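Local coordinates for imelysin-like protein (Psychrobacter arcticus, PDB 3PF0) that is of unknown function but belongs to the imelysin (peptidase M75) family, whose members have been implicated in bacterial iron uptake, at residues 60-65 with 280-285; 109-114 with 272-277; 50-55 with 215-220; 222-227 with 353-358. One frame throughout, in Å; residues are numbered along the deposited sequence. Where two conformers were deposited one is given.

In the fold
The four contacts tie together an all-helical chain. Contacts 1 and 2 lie side by side on helix 268-283, their centres about 11 Å apart: helix 48-84 packs against its C-terminal end and helix 92-112 against its middle. Both segments of contact 2 fall, in sequence, between those of contact 1; contact 3 closes before contact 4 opens. Contacts 3 and 4, about 11 Å apart between centres, gather at one end of the molecule, where the loop between helices 183-214 and 225-250 meets helix 48-84 and the tail after helix 327-351. Helix 48-84 serves contacts 1 and 3. Early and late parts of the chain are thus joined, both along helix 268-283 and at this end.

Contact 1: residues 60-65 with 280-285; sequences NDMVIP and NKAMTD
M62, a selenomethionine, carries this contact by reaching straight across to the last helical turn of 280-285. Its CG lies anti to the carbonyl carbon (chi1 -75°) and the chain beyond is extended, which drives SE and CE between K281, A282 and D285. SE rests beside the methyl of A282, with 4.2 Å from M62 SE to A282 CB, while the terminal methyl presses on more polar surroundings: M62 CE is 3.6 Å from K281 O and 3.7 Å from D285 OD2. K281 runs the other way, sliding past M62 along its flank, and its chain, bent at chi2, carries NZ on toward helix 48-84, 3.9 Å from M62 CG. The amine also comes within 3.4 Å of D61 O, but the angle is too poor for a hydrogen bond, so the direct contact across these two segments is one of packing. D285 crosses M62 at a slant with its carboxylate over the CE methyl. That carboxylate is committed elsewhere: OD2 bonds NE2 of H57, and OD1 makes a weak bond to the backbone N of V287. D61 OD2 takes ND1 of the same H57, and the imidazole is therefore held through both nitrogens by one aspartate from each segment. In 280-285, T284 is the first residue to leave the helix, and its OG1 and N reach N280 O from opposite faces of the carbonyl plane. The geometry is that of a helix-to-helix junction, in which a helix holding a wider pi-type turn meets the end of helix 268-283 and the aspartate N-cap of helix 286-292.

Contact 2: residues 109-114 with 272-277; sequences WASAEM and INAKLA
The amine of K275 meets the carboxylate of E113 in a salt bridge, with 2.9 Å between K275 NZ and E113 OE1. The oxygen is approached on its anti side, 35° out of the carboxylate plane, and the two side chains pass at a slant. E113 is extended beyond CG, and its other oxygen, OE2, has partners of its own: it accepts a hydrogen bond from N130 ND2 and a weak one from the indole NE1 of W109, so the carboxylate is restrained through both of its oxygens. K275 starts with CG anti to the carbonyl carbon (chi1 -67°) and runs extended until a bend at chi4 turns NZ to its partner. On the way its methylenes lie over A110, with K275 CG 3.6 Å from A110 O and 3.9 Å from A110 CB. This is close helix-to-helix packing through small residues, joining the C-terminal end of helix 92-112, and E113 just beyond it, to the middle of helix 268-283; the backbones approach to 5.2 Å between the CA atoms of S111 and K275. Two alanine methyls fill the seam, A110 CB lying 4.2 Å from A274 CB. Beside them S111 sets its hydroxyl against A274, 4.0 Å from S111 OG to A274 CB, and that hydroxyl pairs with OG1 of T278 one turn further along, which itself bonds A274 O. L237 and M241 of helix 225-250 touch the K275 side chain, and S233 of the same helix bonds the carbonyl O of M114.

Contact 3: residues 50-55 with 215-220; sequences TEKTYL and LAIDKT
E51 and T220 slide past each other in opposite directions, the methyl of T220 lying along the glutamate chain with T220 CG2 3.9 Å from E51 CB. The end of E51 is buried here as well: OE2 stands 3.8 Å from T220 CG2 and finds no polar partner anywhere in the model. The other branch of T220, its hydroxyl, bonds A48 O at the start of helix 48-84. At K52 the chain is extended throughout, with CG anti to the backbone N (chi1 180°), so the methylenes nearest the backbone do the touching while the amine is led away from the loop. K52 CG is 3.5 Å from I217 O and 3.7 Å from I217 CG2, and the two side chains cross at about a right angle. One turn on, L55 is the residue of 50-55 that the loop buries most. Its CB packs on I217 CG1 at 3.7 Å, and its CD1 meets the methyl of T220 tip to tip, L55 CD1 to T220 CG2 being 3.8 Å. L215 lays its CD1 against the backbone of L55, 3.5 Å from L55 O. L215 also touches A59 one turn later in helix 48-84, and F117 adjoins it from a loop. Between L215 and I217 stands A216, whose positive phi (43°) makes it the C-prime residue of a Schellman motif ending helix 183-214. The arrangement is that of a capped helix end and its following loop packed through apolar groups on the side of a neighbouring helix.

Contact 4: residues 222-227 with 353-358; sequences ESDQGL and GIRVGF
D224 and I354 bury the most surface here, D224 through its charge and I354 through its branches. The aspartate faces the guanidinium of R355 from the opposite direction. One arm of the salt bridge is short, R355 NH2 to D224 OD1 at 2.7 Å with an N-H...O angle of 152°; the other, R355 NH1 to D224 OD2 at 3.4 Å, is weak though fairly straight. The unequal pair fits the twist between the groups, whose planes stand 41° apart: NH2 comes to OD1 from above the carboxylate plane, while the aspartate sits at the edge of the guanidinium. R355 attains this by folding at chi2 and chi3, which brings its end back over the contact. I354 adjoins the aspartate too, its CG2 3.8 Å from D224 OD2. With CG1 between the backbone N and the carbonyl carbon (chi1 49°), its two branches divide the work: CG2 packs on L227, 3.9 Å from I354 CG2 to L227 CD2, and CD1 reaches L227 O at 3.9 Å. The leucine and isoleucine side chains cross at about a right angle. At the far end the ring of F358, the last modelled residue, leans obliquely on the helix, F358 CE1 lying 3.7 Å from Q225 O. Backbone groups of R355 and G357 are held by the side chains of N228 and N232. G353, with positive phi, closes helix 327-351 in a Schellman motif, and the chain beyond it packs as an irregular C-terminal tail along the first turns of helix 225-250, paired by charge with the residue at that helix's N-cap position.

Contact 1: residues 60-65 with 280-285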
loop_
_atom_site.group_PDB
_atom_site.type_symbol
_atom_site.label_atom_id
_atom_site.label_comp_id
_atom_site.label_asym_id
_atom_site.label_seq_id
_atom_site.Cartn_x
_atom_site.Cartn_y
_atom_site.Cartn_z
ATOM N N ASN A 60 6.430 15.185 -5.871
ATOM C CA ASN A 60 6.383 15.103 -7.325
ATOM C C ASN A 60 6.832 13.766 -7.912
ATOM O O ASN A 60 6.260 13.357 -8.922
ATOM C CB ASN A 60 7.226 16.231 -7.948
ATOM C CG ASN A 60 6.620 17.603 -7.770
ATOM O OD1 ASN A 60 5.394 17.767 -7.681
ATOM N ND2 ASN A 60 7.462 18.630 -7.753
ATOM N N ASP A 61 7.877 13.125 -7.352
ATOM C CA ASP A 61 8.423 11.901 -7.938
ATOM C C ASP A 61 7.975 10.603 -7.243
ATOM O O ASP A 61 8.212 9.528 -7.801
ATOM C CB ASP A 61 9.959 11.965 -7.981
ATOM C CG ASP A 61 10.500 13.146 -8.787
ATOM O OD1 ASP A 61 9.794 13.613 -9.719
ATOM O OD2 ASP A 61 11.631 13.595 -8.499
HETATM N N MSE A 62 7.312 10.678 -6.075
HETATM C CA MSE A 62 6.918 9.437 -5.407
HETATM C C MSE A 62 5.454 9.394 -4.973
HETATM O O MSE A 62 4.759 8.449 -5.342
HETATM C CB MSE A 62 7.825 9.152 -4.205
HETATM C CG MSE A 62 9.196 8.650 -4.624
HETATM SE SE MSE A 62 10.314 8.173 -3.133
HETATM C CE MSE A 62 12.072 8.298 -3.996
ATOM N N VAL A 63 4.989 10.390 -4.202
ATOM C CA VAL A 63 3.633 10.415 -3.645
ATOM C C VAL A 63 2.576 10.540 -4.769
ATOM O O VAL A 63 1.750 9.624 -4.921
ATOM C CB VAL A 63 3.469 11.514 -2.561
ATOM C CG1 VAL A 63 2.034 11.585 -2.055
ATOM C CG2 VAL A 63 4.442 11.296 -1.403
ATOM N N ILE A 64 2.609 11.656 -5.535
ATOM C CA ILE A 64 1.675 11.940 -6.631
ATOM C C ILE A 64 1.746 10.802 -7.691
ATOM O O ILE A 64 0.675 10.278 -7.993
ATOM C CB ILE A 64 1.857 13.373 -7.227
ATOM C CG1 ILE A 64 1.473 14.440 -6.164
ATOM C CG2 ILE A 64 1.033 13.561 -8.513
ATOM C CD1 ILE A 64 2.043 15.864 -6.364
ATOM N N PRO A 65 2.934 10.320 -8.169
ATOM C CA PRO A 65 2.938 9.208 -9.143
ATOM C C PRO A 65 2.323 7.911 -8.613
ATOM O O PRO A 65 1.652 7.225 -9.385
ATOM C CB PRO A 65 4.428 9.015 -9.456
ATOM C CG PRO A 65 5.024 10.344 -9.203
ATOM C CD PRO A 65 4.309 10.826 -7.969
ATOM N N ASN A 280 12.468 0.467 -0.773
ATOM C CA ASN A 280 13.820 0.434 -1.347
ATOM C C ASN A 280 14.069 1.651 -2.254
ATOM O O ASN A 280 15.164 2.217 -2.230
ATOM C CB ASN A 280 14.061 -0.853 -2.129
ATOM C CG ASN A 280 15.486 -0.994 -2.587
ATOM O OD1 ASN A 280 16.402 -1.169 -1.781
ATOM N ND2 ASN A 280 15.711 -0.882 -3.894
ATOM N N LYS A 281 13.052 2.054 -3.040
ATOM C CA LYS A 281 13.122 3.215 -3.940
ATOM C C LYS A 281 13.337 4.499 -3.128
ATOM O O LYS A 281 14.089 5.370 -3.553
ATOM C CB LYS A 281 11.831 3.319 -4.775
ATOM C CG LYS A 281 12.026 3.949 -6.147
ATOM C CD LYS A 281 10.853 4.832 -6.534
ATOM C CE LYS A 281 11.165 5.671 -7.750
ATOM N NZ LYS A 281 10.206 6.800 -7.900
ATOM N N ALA A 282 12.693 4.594 -1.944
ATOM C CA ALA A 282 12.803 5.733 -1.036
ATOM C C ALA A 282 14.156 5.746 -0.303
ATOM O O ALA A 282 14.760 6.813 -0.186
ATOM C CB ALA A 282 11.662 5.706 -0.030
HETATM N N MSE A 283 14.629 4.568 0.179
HETATM C CA MSE A 283 15.878 4.417 0.939
HETATM C C MSE A 283 17.143 4.520 0.080
HETATM O O MSE A 283 18.167 4.963 0.601
HETATM C CB MSE A 283 15.917 3.083 1.707
HETATM C CG MSE A 283 14.877 2.969 2.826
HETATM SE SE MSE A 283 14.728 4.556 3.936
HETATM C CE MSE A 283 13.068 4.139 4.842
ATOM N N THR A 284 17.096 4.080 -1.201
ATOM C CA THR A 284 18.260 4.109 -2.108
ATOM C C THR A 284 18.190 5.321 -3.067
ATOM O O THR A 284 18.990 5.417 -4.007
ATOM C CB THR A 284 18.414 2.784 -2.887
ATOM O OG1 THR A 284 17.330 2.633 -3.806
ATOM C CG2 THR A 284 18.538 1.558 -1.969
ATOM N N ASP A 285 17.243 6.245 -2.807
ATOM C CA ASP A 285 17.036 7.468 -3.569
ATOM C C ASP A 285 18.312 8.330 -3.500
ATOM O O ASP A 285 18.762 8.640 -2.395
ATOM C CB ASP A 285 15.801 8.214 -3.021
ATOM C CG ASP A 285 15.532 9.617 -3.542
ATOM O OD1 ASP A 285 15.965 9.931 -4.680
ATOM O OD2 ASP A 285 14.845 10.383 -2.838
#

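Contact 2: residues 109-114 with 272-277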
loop_
_atom_site.group_PDB
_atom_site.type_symbol
_atom_site.label_atom_id
_atom_site.label_comp_id
_atom_site.label_asym_id
_atom_site.label_seq_id
_atom_site.Cartn_x
_atom_site.Cartn_y
_atom_site.Cartn_z
ATOM N N TRP A 109 -1.660 0.149 -5.145
ATOM C CA TRP A 109 -2.140 0.752 -3.906
ATOM C C TRP A 109 -1.224 0.400 -2.727
ATOM O O TRP A 109 -1.032 1.247 -1.850
ATOM C CB TRP A 109 -3.580 0.376 -3.595
ATOM C CG TRP A 109 -4.049 0.956 -2.289
ATOM C CD1 TRP A 109 -4.227 0.288 -1.116
ATOM C CD2 TRP A 109 -4.226 2.351 -1.989
ATOM N NE1 TRP A 109 -4.552 1.174 -0.112
ATOM C CE2 TRP A 109 -4.530 2.449 -0.615
ATOM C CE3 TRP A 109 -4.142 3.532 -2.750
ATOM C CZ2 TRP A 109 -4.786 3.677 0.010
ATOM C CZ3 TRP A 109 -4.385 4.748 -2.126
ATOM C CH2 TRP A 109 -4.707 4.812 -0.766
ATOM N N ALA A 110 -0.640 -0.818 -2.721
ATOM C CA ALA A 110 0.301 -1.244 -1.672
ATOM C C ALA A 110 1.495 -0.287 -1.640
ATOM O O ALA A 110 1.945 0.092 -0.562
ATOM C CB ALA A 110 0.764 -2.681 -1.906
ATOM N N SER A 111 1.948 0.160 -2.826
ATOM C CA SER A 111 3.026 1.134 -2.974
ATOM C C SER A 111 2.582 2.506 -2.456
ATOM O O SER A 111 3.302 3.101 -1.659
ATOM C CB SER A 111 3.460 1.215 -4.433
ATOM O OG SER A 111 4.098 -0.007 -4.770
ATOM N N ALA A 112 1.374 2.974 -2.838
ATOM C CA ALA A 112 0.806 4.266 -2.394
ATOM C C ALA A 112 0.600 4.324 -0.859
ATOM O O ALA A 112 0.556 5.417 -0.279
ATOM C CB ALA A 112 -0.520 4.537 -3.106
ATOM N N GLU A 113 0.523 3.148 -0.199
ATOM C CA GLU A 113 0.348 3.046 1.257
ATOM C C GLU A 113 1.609 3.499 2.040
ATOM O O GLU A 113 1.569 3.556 3.272
ATOM C CB GLU A 113 -0.051 1.622 1.656
ATOM C CG GLU A 113 -1.545 1.392 1.515
ATOM C CD GLU A 113 -2.046 0.011 1.884
ATOM O OE1 GLU A 113 -1.240 -0.945 1.856
ATOM O OE2 GLU A 113 -3.259 -0.127 2.148
HETATM N N MSE A 114 2.695 3.869 1.330
HETATM C CA MSE A 114 3.919 4.425 1.926
HETATM C C MSE A 114 3.580 5.746 2.657
HETATM O O MSE A 114 4.330 6.165 3.529
HETATM C CB MSE A 114 5.002 4.651 0.845
HETATM C CG MSE A 114 4.692 5.814 -0.098
HETATM SE SE MSE A 114 6.062 6.184 -1.423
HETATM C CE MSE A 114 5.027 5.873 -2.995
ATOM N N ILE A 272 3.676 -7.895 -0.496
ATOM C CA ILE A 272 4.855 -7.617 0.341
ATOM C C ILE A 272 6.017 -7.083 -0.533
ATOM O O ILE A 272 6.686 -6.135 -0.135
ATOM C CB ILE A 272 5.257 -8.856 1.200
ATOM C CG1 ILE A 272 4.084 -9.323 2.118
ATOM C CG2 ILE A 272 6.537 -8.613 2.021
ATOM C CD1 ILE A 272 3.422 -8.251 3.075
ATOM N N ASN A 273 6.209 -7.667 -1.730
ATOM C CA ASN A 273 7.226 -7.281 -2.707
ATOM C C ASN A 273 7.018 -5.835 -3.189
ATOM O O ASN A 273 7.981 -5.064 -3.228
ATOM C CB ASN A 273 7.193 -8.251 -3.886
ATOM C CG ASN A 273 8.360 -8.158 -4.825
ATOM O OD1 ASN A 273 9.520 -8.372 -4.449
ATOM N ND2 ASN A 273 8.062 -7.897 -6.085
ATOM N N ALA A 274 5.772 -5.456 -3.517
ATOM C CA ALA A 274 5.443 -4.098 -3.967
ATOM C C ALA A 274 5.786 -3.072 -2.878
ATOM O O ALA A 274 6.383 -2.040 -3.182
ATOM C CB ALA A 274 3.967 -4.006 -4.339
ATOM N N LYS A 275 5.483 -3.398 -1.601
ATOM C CA LYS A 275 5.781 -2.528 -0.464
ATOM C C LYS A 275 7.289 -2.422 -0.250
ATOM O O LYS A 275 7.789 -1.312 -0.063
ATOM C CB LYS A 275 5.081 -3.016 0.813
ATOM C CG LYS A 275 3.567 -2.892 0.735
ATOM C CD LYS A 275 2.898 -3.135 2.074
ATOM C CE LYS A 275 1.463 -2.698 1.989
ATOM N NZ LYS A 275 0.999 -2.109 3.264
ATOM N N LEU A 276 8.025 -3.561 -0.337
ATOM C CA LEU A 276 9.486 -3.577 -0.168
ATOM C C LEU A 276 10.189 -2.756 -1.256
ATOM O O LEU A 276 11.084 -1.973 -0.939
ATOM C CB LEU A 276 10.051 -5.011 -0.160
ATOM C CG LEU A 276 10.069 -5.761 1.166
ATOM C CD1 LEU A 276 10.547 -7.195 0.952
ATOM C CD2 LEU A 276 10.957 -5.060 2.208
ATOM N N ALA A 277 9.770 -2.921 -2.520
ATOM C CA ALA A 277 10.339 -2.204 -3.670
ATOM C C ALA A 277 10.126 -0.678 -3.564
ATOM O O ALA A 277 10.998 0.092 -3.979
ATOM C CB ALA A 277 9.731 -2.729 -4.963
#

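Contact 3: residues 50-55 with 215-220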
loop_
_atom_site.group_PDB
_atom_site.type_symbol
_atom_site.label_atom_id
_atom_site.label_comp_id
_atom_site.label_asym_id
_atom_site.label_seq_id
_atom_site.Cartn_x
_atom_site.Cartn_y
_atom_site.Cartn_z
ATOM N N THR A 50 17.670 22.551 1.188
ATOM C CA THR A 50 17.909 21.135 0.861
ATOM C C THR A 50 16.675 20.317 1.252
ATOM O O THR A 50 16.240 19.463 0.477
ATOM C CB THR A 50 19.194 20.620 1.556
ATOM O OG1 THR A 50 20.312 21.307 1.008
ATOM C CG2 THR A 50 19.403 19.100 1.411
ATOM N N GLU A 51 16.106 20.610 2.442
ATOM C CA GLU A 51 14.919 19.950 2.973
ATOM C C GLU A 51 13.708 20.249 2.095
ATOM O O GLU A 51 12.992 19.321 1.733
ATOM C CB GLU A 51 14.670 20.403 4.412
ATOM C CG GLU A 51 13.939 19.383 5.259
ATOM C CD GLU A 51 13.953 19.736 6.731
ATOM O OE1 GLU A 51 15.038 19.660 7.351
ATOM O OE2 GLU A 51 12.880 20.097 7.264
ATOM N N LYS A 52 13.502 21.536 1.723
ATOM C CA LYS A 52 12.412 21.979 0.847
ATOM C C LYS A 52 12.469 21.228 -0.504
ATOM O O LYS A 52 11.443 20.705 -0.950
ATOM C CB LYS A 52 12.489 23.504 0.635
ATOM C CG LYS A 52 11.406 24.084 -0.269
ATOM C CD LYS A 52 11.627 25.566 -0.512
ATOM C CE LYS A 52 10.515 26.191 -1.310
ATOM N NZ LYS A 52 10.812 27.614 -1.613
ATOM N N THR A 53 13.674 21.156 -1.116
ATOM C CA THR A 53 13.960 20.492 -2.397
ATOM C C THR A 53 13.653 18.982 -2.294
ATOM O O THR A 53 13.017 18.438 -3.204
ATOM C CB THR A 53 15.426 20.772 -2.815
ATOM O OG1 THR A 53 15.603 22.182 -3.000
ATOM C CG2 THR A 53 15.838 20.044 -4.092
ATOM N N TYR A 54 14.077 18.319 -1.191
ATOM C CA TYR A 54 13.834 16.885 -0.995
ATOM C C TYR A 54 12.334 16.596 -0.879
ATOM O O TYR A 54 11.846 15.715 -1.586
ATOM C CB TYR A 54 14.605 16.328 0.217
ATOM C CG TYR A 54 14.276 14.884 0.537
ATOM C CD1 TYR A 54 14.736 13.847 -0.271
ATOM C CD2 TYR A 54 13.507 14.555 1.648
ATOM C CE1 TYR A 54 14.423 12.516 0.010
ATOM C CE2 TYR A 54 13.180 13.229 1.937
ATOM C CZ TYR A 54 13.645 12.213 1.118
ATOM O OH TYR A 54 13.325 10.912 1.409
ATOM N N LEU A 55 11.610 17.353 -0.023
ATOM C CA LEU A 55 10.162 17.213 0.201
ATOM C C LEU A 55 9.362 17.493 -1.087
ATOM O O LEU A 55 8.366 16.820 -1.330
ATOM C CB LEU A 55 9.681 18.130 1.343
ATOM C CG LEU A 55 10.159 17.786 2.772
ATOM C CD1 LEU A 55 9.971 18.961 3.695
ATOM C CD2 LEU A 55 9.451 16.543 3.337
ATOM N N LEU A 215 3.093 18.666 3.272
ATOM C CA LEU A 215 4.452 18.283 3.672
ATOM C C LEU A 215 5.239 19.441 4.319
ATOM O O LEU A 215 6.457 19.325 4.474
ATOM C CB LEU A 215 5.232 17.724 2.465
ATOM C CG LEU A 215 4.895 16.299 2.006
ATOM C CD1 LEU A 215 5.625 15.972 0.714
ATOM C CD2 LEU A 215 5.246 15.253 3.078
ATOM N N ALA A 216 4.545 20.540 4.723
ATOM C CA ALA A 216 5.116 21.755 5.342
ATOM C C ALA A 216 6.418 22.182 4.617
ATOM O O ALA A 216 7.445 22.465 5.243
ATOM C CB ALA A 216 5.359 21.530 6.830
ATOM N N ILE A 217 6.353 22.179 3.273
ATOM C CA ILE A 217 7.455 22.461 2.355
ATOM C C ILE A 217 7.954 23.915 2.508
ATOM O O ILE A 217 9.165 24.127 2.418
ATOM C CB ILE A 217 7.016 22.106 0.903
ATOM C CG1 ILE A 217 6.899 20.572 0.755
ATOM C CG2 ILE A 217 7.944 22.695 -0.172
ATOM C CD1 ILE A 217 6.169 20.039 -0.486
ATOM N N ASP A 218 7.035 24.878 2.768
ATOM C CA ASP A 218 7.344 26.304 2.921
ATOM C C ASP A 218 7.774 26.669 4.359
ATOM O O ASP A 218 8.191 27.808 4.606
ATOM C CB ASP A 218 6.123 27.156 2.502
ATOM C CG ASP A 218 4.858 26.965 3.329
ATOM O OD1 ASP A 218 4.636 25.840 3.833
ATOM O OD2 ASP A 218 4.071 27.930 3.440
ATOM N N LYS A 219 7.681 25.718 5.305
ATOM C CA LYS A 219 8.010 25.973 6.711
ATOM C C LYS A 219 9.267 25.212 7.202
ATOM O O LYS A 219 9.439 25.068 8.416
ATOM C CB LYS A 219 6.798 25.608 7.599
ATOM C CG LYS A 219 5.527 26.407 7.316
ATOM C CD LYS A 219 4.385 25.980 8.232
ATOM C CE LYS A 219 3.184 26.885 8.098
ATOM N NZ LYS A 219 2.220 26.692 9.214
ATOM N N THR A 220 10.159 24.775 6.284
ATOM C CA THR A 220 11.375 24.014 6.638
ATOM C C THR A 220 12.353 24.812 7.529
ATOM O O THR A 220 13.080 24.206 8.318
ATOM C CB THR A 220 12.117 23.499 5.395
ATOM O OG1 THR A 220 12.403 24.590 4.520
ATOM C CG2 THR A 220 11.355 22.398 4.661
#

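Contact 4: residues 222-227 with 353-358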
loop_
_atom_site.group_PDB
_atom_site.type_symbol
_atom_site.label_atom_id
_atom_site.label_comp_id
_atom_site.label_asym_id
_atom_site.label_seq_id
_atom_site.Cartn_x
_atom_site.Cartn_y
_atom_site.Cartn_z
ATOM N N GLU A 222 11.573 26.896 10.019
ATOM C CA GLU A 222 11.105 26.957 11.411
ATOM C C GLU A 222 10.840 25.571 12.038
ATOM O O GLU A 222 10.936 25.446 13.262
ATOM C CB GLU A 222 9.854 27.851 11.559
ATOM C CG GLU A 222 8.685 27.507 10.644
ATOM C CD GLU A 222 8.293 28.596 9.662
ATOM O OE1 GLU A 222 9.159 29.034 8.868
ATOM O OE2 GLU A 222 7.103 28.988 9.665
ATOM N N SER A 223 10.495 24.548 11.226
ATOM C CA SER A 223 10.230 23.203 11.748
ATOM C C SER A 223 10.522 22.115 10.724
ATOM O O SER A 223 10.400 22.345 9.519
ATOM C CB SER A 223 8.782 23.074 12.222
ATOM O OG SER A 223 7.857 23.051 11.146
ATOM N N ASP A 224 10.851 20.906 11.225
ATOM C CA ASP A 224 11.113 19.713 10.417
ATOM C C ASP A 224 9.858 18.809 10.374
ATOM O O ASP A 224 9.980 17.584 10.257
ATOM C CB ASP A 224 12.350 18.950 10.951
ATOM C CG ASP A 224 12.352 18.584 12.437
ATOM O OD1 ASP A 224 11.296 18.751 13.099
ATOM O OD2 ASP A 224 13.409 18.133 12.935
ATOM N N GLN A 225 8.656 19.432 10.462
ATOM C CA GLN A 225 7.329 18.789 10.462
ATOM C C GLN A 225 7.142 17.832 9.270
ATOM O O GLN A 225 6.657 16.713 9.456
ATOM C CB GLN A 225 6.215 19.854 10.454
ATOM C CG GLN A 225 4.812 19.296 10.714
ATOM C CD GLN A 225 3.720 20.255 10.302
ATOM O OE1 GLN A 225 3.502 21.301 10.930
ATOM N NE2 GLN A 225 2.984 19.902 9.253
ATOM N N GLY A 226 7.531 18.287 8.080
ATOM C CA GLY A 226 7.416 17.530 6.840
ATOM C C GLY A 226 8.287 16.294 6.786
ATOM O O GLY A 226 7.786 15.194 6.524
ATOM N N LEU A 227 9.598 16.477 7.034
ATOM C CA LEU A 227 10.586 15.403 7.032
ATOM C C LEU A 227 10.254 14.365 8.115
ATOM O O LEU A 227 10.346 13.160 7.855
ATOM C CB LEU A 227 11.988 15.990 7.242
ATOM C CG LEU A 227 13.171 15.115 6.819
ATOM C CD1 LEU A 227 13.422 15.216 5.314
ATOM C CD2 LEU A 227 14.428 15.502 7.584
ATOM N N GLY A 353 18.192 13.746 12.248
ATOM C CA GLY A 353 17.861 14.643 13.352
ATOM C C GLY A 353 16.383 14.789 13.660
ATOM O O GLY A 353 15.976 15.786 14.264
ATOM N N ILE A 354 15.569 13.794 13.250
ATOM C CA ILE A 354 14.113 13.773 13.455
ATOM C C ILE A 354 13.762 12.812 14.615
ATOM O O ILE A 354 14.671 12.384 15.333
ATOM C CB ILE A 354 13.323 13.479 12.147
ATOM C CG1 ILE A 354 13.881 12.256 11.380
ATOM C CG2 ILE A 354 13.252 14.742 11.270
ATOM C CD1 ILE A 354 12.990 11.725 10.335
ATOM N N ARG A 355 12.457 12.518 14.839
ATOM C CA ARG A 355 12.025 11.702 15.986
ATOM C C ARG A 355 11.216 10.467 15.606
ATOM O O ARG A 355 10.480 10.477 14.617
ATOM C CB ARG A 355 11.184 12.552 16.963
ATOM C CG ARG A 355 11.944 13.737 17.571
ATOM C CD ARG A 355 11.087 14.988 17.727
ATOM N NE ARG A 355 10.464 15.421 16.471
ATOM C CZ ARG A 355 11.048 16.197 15.562
ATOM N NH1 ARG A 355 12.287 16.637 15.748
ATOM N NH2 ARG A 355 10.399 16.533 14.454
ATOM N N VAL A 356 11.346 9.406 16.428
ATOM C CA VAL A 356 10.593 8.158 16.303
ATOM C C VAL A 356 9.217 8.453 16.908
ATOM O O VAL A 356 9.112 8.672 18.115
ATOM C CB VAL A 356 11.307 6.940 16.976
ATOM C CG1 VAL A 356 10.452 5.676 16.899
ATOM C CG2 VAL A 356 12.683 6.687 16.367
ATOM N N GLY A 357 8.204 8.540 16.055
ATOM C CA GLY A 357 6.838 8.837 16.463
ATOM C C GLY A 357 6.386 10.232 16.093
ATOM O O GLY A 357 7.110 11.208 16.322
ATOM N N PHE A 358 5.174 10.329 15.506
ATOM C CA PHE A 358 4.561 11.593 15.091
ATOM C C PHE A 358 3.325 11.882 15.942
ATOM O O PHE A 358 3.186 12.981 16.473
ATOM C CB PHE A 358 4.201 11.568 13.592
ATOM C CG PHE A 358 3.870 12.926 13.018
ATOM C CD1 PHE A 358 4.876 13.773 12.567
ATOM C CD2 PHE A 358 2.553 13.360 12.929
ATOM C CE1 PHE A 358 4.573 15.039 12.057
ATOM C CE2 PHE A 358 2.249 14.627 12.420
ATOM C CZ PHE A 358 3.260 15.453 11.975
#